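Local coordinates for protein D-glycerate 2-kinase (Thermotoga maritima, PDB 2B8N) that phosphorylates D-glycerate to 2-phosphoglycerate with ATP, a magnesium-dependent step in the breakdown of serine by way of 3-hydroxypyruvate, at residues Val34-Lys46 and Ala60-Leu72. Numbering follows the deposited sequence.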
loop_
_atom_site.group_PDB
_atom_site.type_symbol
_atom_site.label_atom_id
_atom_site.label_comp_id
_atom_site.label_asym_id
_atom_site.label_seq_id
_atom_site.Cartn_x
_atom_site.Cartn_y
_atom_site.Cartn_z
ATOM N N VAL A 34 3.269 -7.757 8.651
ATOM C CA VAL A 34 2.732 -7.721 7.295
ATOM C C VAL A 34 3.777 -8.015 6.199
ATOM O O VAL A 34 3.575 -7.625 5.044
ATOM C CB VAL A 34 1.999 -6.363 7.015
ATOM C CG1 VAL A 34 0.806 -6.216 7.938
ATOM C CG2 VAL A 34 2.951 -5.155 7.161
ATOM N N PHE A 35 4.873 -8.707 6.538
ATOM C CA PHE A 35 5.775 -9.196 5.510
ATOM C C PHE A 35 5.004 -10.251 4.773
ATOM O O PHE A 35 4.229 -10.978 5.375
ATOM C CB PHE A 35 7.024 -9.835 6.088
ATOM C CG PHE A 35 8.129 -8.869 6.391
ATOM C CD1 PHE A 35 7.882 -7.502 6.582
ATOM C CD2 PHE A 35 9.425 -9.335 6.545
ATOM C CE1 PHE A 35 8.946 -6.619 6.886
ATOM C CE2 PHE A 35 10.479 -8.469 6.865
ATOM C CZ PHE A 35 10.253 -7.114 7.018
ATOM N N PRO A 36 5.234 -10.372 3.471
ATOM C CA PRO A 36 4.462 -11.369 2.709
ATOM C C PRO A 36 4.496 -12.801 3.296
ATOM O O PRO A 36 3.441 -13.432 3.396
ATOM C CB PRO A 36 5.109 -11.327 1.309
ATOM C CG PRO A 36 5.823 -9.982 1.239
ATOM C CD PRO A 36 6.214 -9.642 2.638
ATOM N N ASP A 37 5.682 -13.285 3.683
ATOM C CA ASP A 37 5.850 -14.665 4.154
ATOM C C ASP A 37 4.942 -14.941 5.359
ATOM O O ASP A 37 4.151 -15.886 5.362
ATOM C CB ASP A 37 7.322 -14.962 4.520
ATOM C CG ASP A 37 7.599 -16.472 4.717
ATOM O OD1 ASP A 37 7.645 -17.228 3.705
ATOM O OD2 ASP A 37 7.783 -16.900 5.880
ATOM N N ARG A 38 5.051 -14.101 6.373
ATOM C CA ARG A 38 4.298 -14.295 7.569
ATOM C C ARG A 38 2.784 -14.066 7.317
ATOM O O ARG A 38 1.944 -14.771 7.896
ATOM C CB ARG A 38 4.868 -13.391 8.674
ATOM C CG ARG A 38 3.996 -13.294 9.922
ATOM C CD ARG A 38 4.775 -12.987 11.185
ATOM N NE ARG A 38 3.882 -12.404 12.183
ATOM C CZ ARG A 38 4.281 -11.662 13.208
ATOM N NH1 ARG A 38 5.569 -11.410 13.402
ATOM N NH2 ARG A 38 3.394 -11.165 14.049
ATOM N N ALA A 39 2.424 -13.106 6.463
ATOM C CA ALA A 39 0.991 -12.787 6.255
ATOM C C ALA A 39 0.232 -13.948 5.637
ATOM O O ALA A 39 -0.920 -14.246 6.017
ATOM C CB ALA A 39 0.829 -11.537 5.381
ATOM N N VAL A 40 0.895 -14.577 4.674
ATOM C CA VAL A 40 0.360 -15.733 3.972
ATOM C C VAL A 40 0.261 -16.934 4.916
ATOM O O VAL A 40 -0.803 -17.530 5.075
ATOM C CB VAL A 40 1.247 -16.083 2.747
ATOM C CG1 VAL A 40 0.870 -17.433 2.152
ATOM C CG2 VAL A 40 1.114 -14.996 1.693
ATOM N N LYS A 41 1.375 -17.280 5.538
ATOM C CA LYS A 41 1.437 -18.475 6.394
ATOM C C LYS A 41 0.458 -18.425 7.582
ATOM O O LYS A 41 -0.040 -19.465 8.019
ATOM C CB LYS A 41 2.879 -18.713 6.889
ATOM C CG LYS A 41 3.786 -19.433 5.881
ATOM C CD LYS A 41 5.261 -19.221 6.202
ATOM C CE LYS A 41 6.196 -20.057 5.293
ATOM N NZ LYS A 41 7.656 -19.864 5.625
ATOM N N GLU A 42 0.174 -17.227 8.089
ATOM C CA GLU A 42 -0.804 -17.065 9.177
ATOM C C GLU A 42 -2.266 -17.127 8.714
ATOM O O GLU A 42 -3.148 -17.215 9.555
ATOM C CB GLU A 42 -0.550 -15.768 9.944
ATOM C CG GLU A 42 0.740 -15.816 10.729
ATOM C CD GLU A 42 0.974 -14.599 11.601
ATOM O OE1 GLU A 42 0.199 -13.613 11.500
ATOM O OE2 GLU A 42 1.948 -14.635 12.388
ATOM N N THR A 43 -2.505 -17.097 7.397
ATOM C CA THR A 43 -3.856 -17.178 6.825
ATOM C C THR A 43 -4.142 -18.443 5.986
ATOM O O THR A 43 -5.123 -19.166 6.241
ATOM C CB THR A 43 -4.112 -15.979 5.911
ATOM O OG1 THR A 43 -3.909 -14.761 6.637
ATOM C CG2 THR A 43 -5.535 -16.025 5.363
ATOM N N LEU A 44 -3.296 -18.693 4.988
ATOM C CA LEU A 44 -3.557 -19.716 3.959
ATOM C C LEU A 44 -3.862 -21.121 4.512
ATOM O O LEU A 44 -4.765 -21.792 4.016
ATOM C CB LEU A 44 -2.369 -19.785 2.983
ATOM C CG LEU A 44 -2.431 -20.774 1.829
ATOM C CD1 LEU A 44 -3.759 -20.671 1.105
ATOM C CD2 LEU A 44 -1.281 -20.515 0.872
ATOM N N PRO A 45 -3.114 -21.585 5.531
ATOM C CA PRO A 45 -3.380 -22.939 6.024
ATOM C C PRO A 45 -4.820 -23.133 6.502
ATOM O O PRO A 45 -5.443 -24.146 6.183
ATOM C CB PRO A 45 -2.394 -23.067 7.186
ATOM C CG PRO A 45 -1.298 -22.147 6.814
ATOM C CD PRO A 45 -2.013 -20.962 6.285
ATOM N N LYS A 46 -5.339 -22.150 7.231
ATOM C CA LYS A 46 -6.729 -22.166 7.701
ATOM C C LYS A 46 -7.781 -22.381 6.574
ATOM O O LYS A 46 -8.878 -22.906 6.828
ATOM C CB LYS A 46 -7.034 -20.873 8.469
ATOM C CG LYS A 46 -6.138 -20.636 9.695
ATOM C CD LYS A 46 -6.631 -19.398 10.432
ATOM C CE LYS A 46 -5.561 -18.744 11.293
ATOM N NZ LYS A 46 -5.827 -17.276 11.374
ATOM N N ALA A 60 4.929 -7.382 -4.297
ATOM C CA ALA A 60 5.275 -8.451 -3.359
ATOM C C ALA A 60 4.927 -9.852 -3.897
ATOM O O ALA A 60 4.807 -10.821 -3.112
ATOM C CB ALA A 60 4.550 -8.226 -2.049
ATOM N N ALA A 61 4.773 -9.964 -5.215
ATOM C CA ALA A 61 4.233 -11.198 -5.788
ATOM C C ALA A 61 5.157 -12.363 -5.523
ATOM O O ALA A 61 4.688 -13.432 -5.161
ATOM C CB ALA A 61 3.952 -11.056 -7.278
ATOM N N TRP A 62 6.461 -12.147 -5.689
ATOM C CA TRP A 62 7.413 -13.232 -5.615
ATOM C C TRP A 62 7.469 -13.840 -4.206
ATOM O O TRP A 62 7.489 -15.067 -4.067
ATOM C CB TRP A 62 8.789 -12.788 -6.101
ATOM C CG TRP A 62 9.684 -13.939 -6.382
ATOM C CD1 TRP A 62 9.885 -14.557 -7.592
ATOM C CD2 TRP A 62 10.495 -14.644 -5.434
ATOM N NE1 TRP A 62 10.781 -15.599 -7.449
ATOM C CE2 TRP A 62 11.160 -15.677 -6.134
ATOM C CE3 TRP A 62 10.722 -14.505 -4.060
ATOM C CZ2 TRP A 62 12.038 -16.549 -5.504
ATOM C CZ3 TRP A 62 11.581 -15.392 -3.430
ATOM C CH2 TRP A 62 12.231 -16.393 -4.147
ATOM N N ARG A 63 7.478 -13.017 -3.160
ATOM C CA ARG A 63 7.587 -13.591 -1.811
ATOM C C ARG A 63 6.270 -14.221 -1.334
ATOM O O ARG A 63 6.267 -15.236 -0.625
ATOM C CB ARG A 63 8.131 -12.584 -0.800
ATOM C CG ARG A 63 9.508 -12.056 -1.195
ATOM C CD ARG A 63 10.621 -12.325 -0.180
ATOM N NE ARG A 63 11.552 -13.386 -0.614
ATOM C CZ ARG A 63 12.796 -13.570 -0.146
ATOM N NH1 ARG A 63 13.300 -12.788 0.790
ATOM N NH2 ARG A 63 13.552 -14.555 -0.620
HETATM N N MSE A 64 5.150 -13.638 -1.748
HETATM C CA MSE A 64 3.844 -14.217 -1.450
HETATM C C MSE A 64 3.690 -15.584 -2.142
HETATM O O MSE A 64 3.158 -16.522 -1.540
HETATM C CB MSE A 64 2.729 -13.282 -1.888
HETATM C CG MSE A 64 2.656 -11.984 -1.125
HETATM SE SE MSE A 64 1.093 -10.917 -1.674
HETATM C CE MSE A 64 -0.413 -12.001 -1.009
ATOM N N ALA A 65 4.159 -15.702 -3.389
ATOM C CA ALA A 65 4.090 -16.978 -4.101
ATOM C C ALA A 65 4.958 -18.022 -3.392
ATOM O O ALA A 65 4.492 -19.102 -3.077
ATOM C CB ALA A 65 4.532 -16.825 -5.548
ATOM N N LYS A 66 6.216 -17.686 -3.123
ATOM C CA LYS A 66 7.099 -18.591 -2.406
ATOM C C LYS A 66 6.499 -19.110 -1.091
ATOM O O LYS A 66 6.654 -20.290 -0.773
ATOM C CB LYS A 66 8.428 -17.921 -2.092
ATOM C CG LYS A 66 9.374 -18.808 -1.289
ATOM C CD LYS A 66 10.758 -18.204 -1.197
ATOM C CE LYS A 66 11.608 -18.951 -0.175
ATOM N NZ LYS A 66 11.095 -18.724 1.201
ATOM N N ALA A 67 5.852 -18.233 -0.320
ATOM C CA ALA A 67 5.243 -18.646 0.952
ATOM C C ALA A 67 4.043 -19.601 0.770
ATOM O O ALA A 67 3.867 -20.527 1.541
ATOM C CB ALA A 67 4.853 -17.423 1.783
ATOM N N ALA A 68 3.242 -19.381 -0.267
ATOM C CA ALA A 68 2.123 -20.260 -0.620
ATOM C C ALA A 68 2.592 -21.643 -1.068
ATOM O O ALA A 68 1.977 -22.654 -0.745
ATOM C CB ALA A 68 1.311 -19.625 -1.723
ATOM N N TYR A 69 3.671 -21.674 -1.834
ATOM C CA TYR A 69 4.248 -22.930 -2.267
ATOM C C TYR A 69 4.627 -23.779 -1.060
ATOM O O TYR A 69 4.326 -24.983 -0.996
ATOM C CB TYR A 69 5.480 -22.661 -3.121
ATOM C CG TYR A 69 6.130 -23.901 -3.630
ATOM C CD1 TYR A 69 5.415 -24.816 -4.386
ATOM C CD2 TYR A 69 7.460 -24.169 -3.354
ATOM C CE1 TYR A 69 6.016 -25.968 -4.860
ATOM C CE2 TYR A 69 8.065 -25.298 -3.821
ATOM C CZ TYR A 69 7.344 -26.191 -4.566
ATOM O OH TYR A 69 7.963 -27.313 -5.029
ATOM N N GLU A 70 5.273 -23.126 -0.096
ATOM C CA GLU A 70 5.717 -23.797 1.129
ATOM C C GLU A 70 4.542 -24.304 1.963
ATOM O O GLU A 70 4.646 -25.358 2.575
ATOM C CB GLU A 70 6.617 -22.881 1.965
ATOM C CG GLU A 70 7.970 -22.608 1.311
ATOM C CD GLU A 70 8.823 -21.600 2.056
ATOM O OE1 GLU A 70 8.416 -21.152 3.153
ATOM O OE2 GLU A 70 9.904 -21.254 1.527
ATOM N N VAL A 71 3.439 -23.557 1.998
ATOM C CA VAL A 71 2.222 -24.063 2.627
ATOM C C VAL A 71 1.598 -25.256 1.843
ATOM O O VAL A 71 1.247 -26.259 2.446
ATOM C CB VAL A 71 1.145 -22.951 2.830
ATOM C CG1 VAL A 71 -0.182 -23.572 3.304
ATOM C CG2 VAL A 71 1.635 -21.869 3.818
ATOM N N LEU A 72 1.463 -25.148 0.517
ATOM C CA LEU A 72 0.646 -26.097 -0.250
ATOM C C LEU A 72 1.407 -27.178 -1.004
ATOM O O LEU A 72 0.901 -28.275 -1.132
ATOM C CB LEU A 72 -0.228 -25.353 -1.244
ATOM C CG LEU A 72 -1.324 -24.489 -0.614
ATOM C CD1 LEU A 72 -1.889 -23.672 -1.733
ATOM C CD2 LEU A 72 -2.406 -25.286 0.097
#
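Lys41 reaches across to Glu70, its NZ meeting OE1 nearly along the C-O axis at 2.9 Å. The lysine chain is extended beyond CG, which lies beside the backbone N (chi1 -82°) and passes Val71 CG2 at 3.8 Å. The same NZ binds Asp37 OD2 on its syn lone pair, while Lys66 NZ takes Glu70 OE2 at 2.8 Å, so two lysines and two carboxylates form one salt-bridge network. With an alanine at Lys41, Asp37 would probably lose this salt-bridge partner and face Glu70, whose OE1 lies 4.0 Å from Asp37 OD1, while Lys66 could still hold Glu70. Helices 36-41 and 61-72 run in roughly the same direction, 8.2 Å apart at a 42° angle, and pack side by side against the parallel sheet of an alpha/beta domain, where Ile260, Leu130 and Leu132 lie against their buried side chains. The small Ala67 suits this close approach: Val40 CB rests 4.0 Å from Ala67 CB. Pro36 CB touches CG of selenomethionine Met64 at 3.5 Å, and Pro36 CG meets Ala60 CB. Further along the chain, Leu44 has CG anti to the backbone N (chi1 -180°) and CD2 3.7 Å from Ala68 CA; Val71 CG1 touches both Leu44 and Pro45.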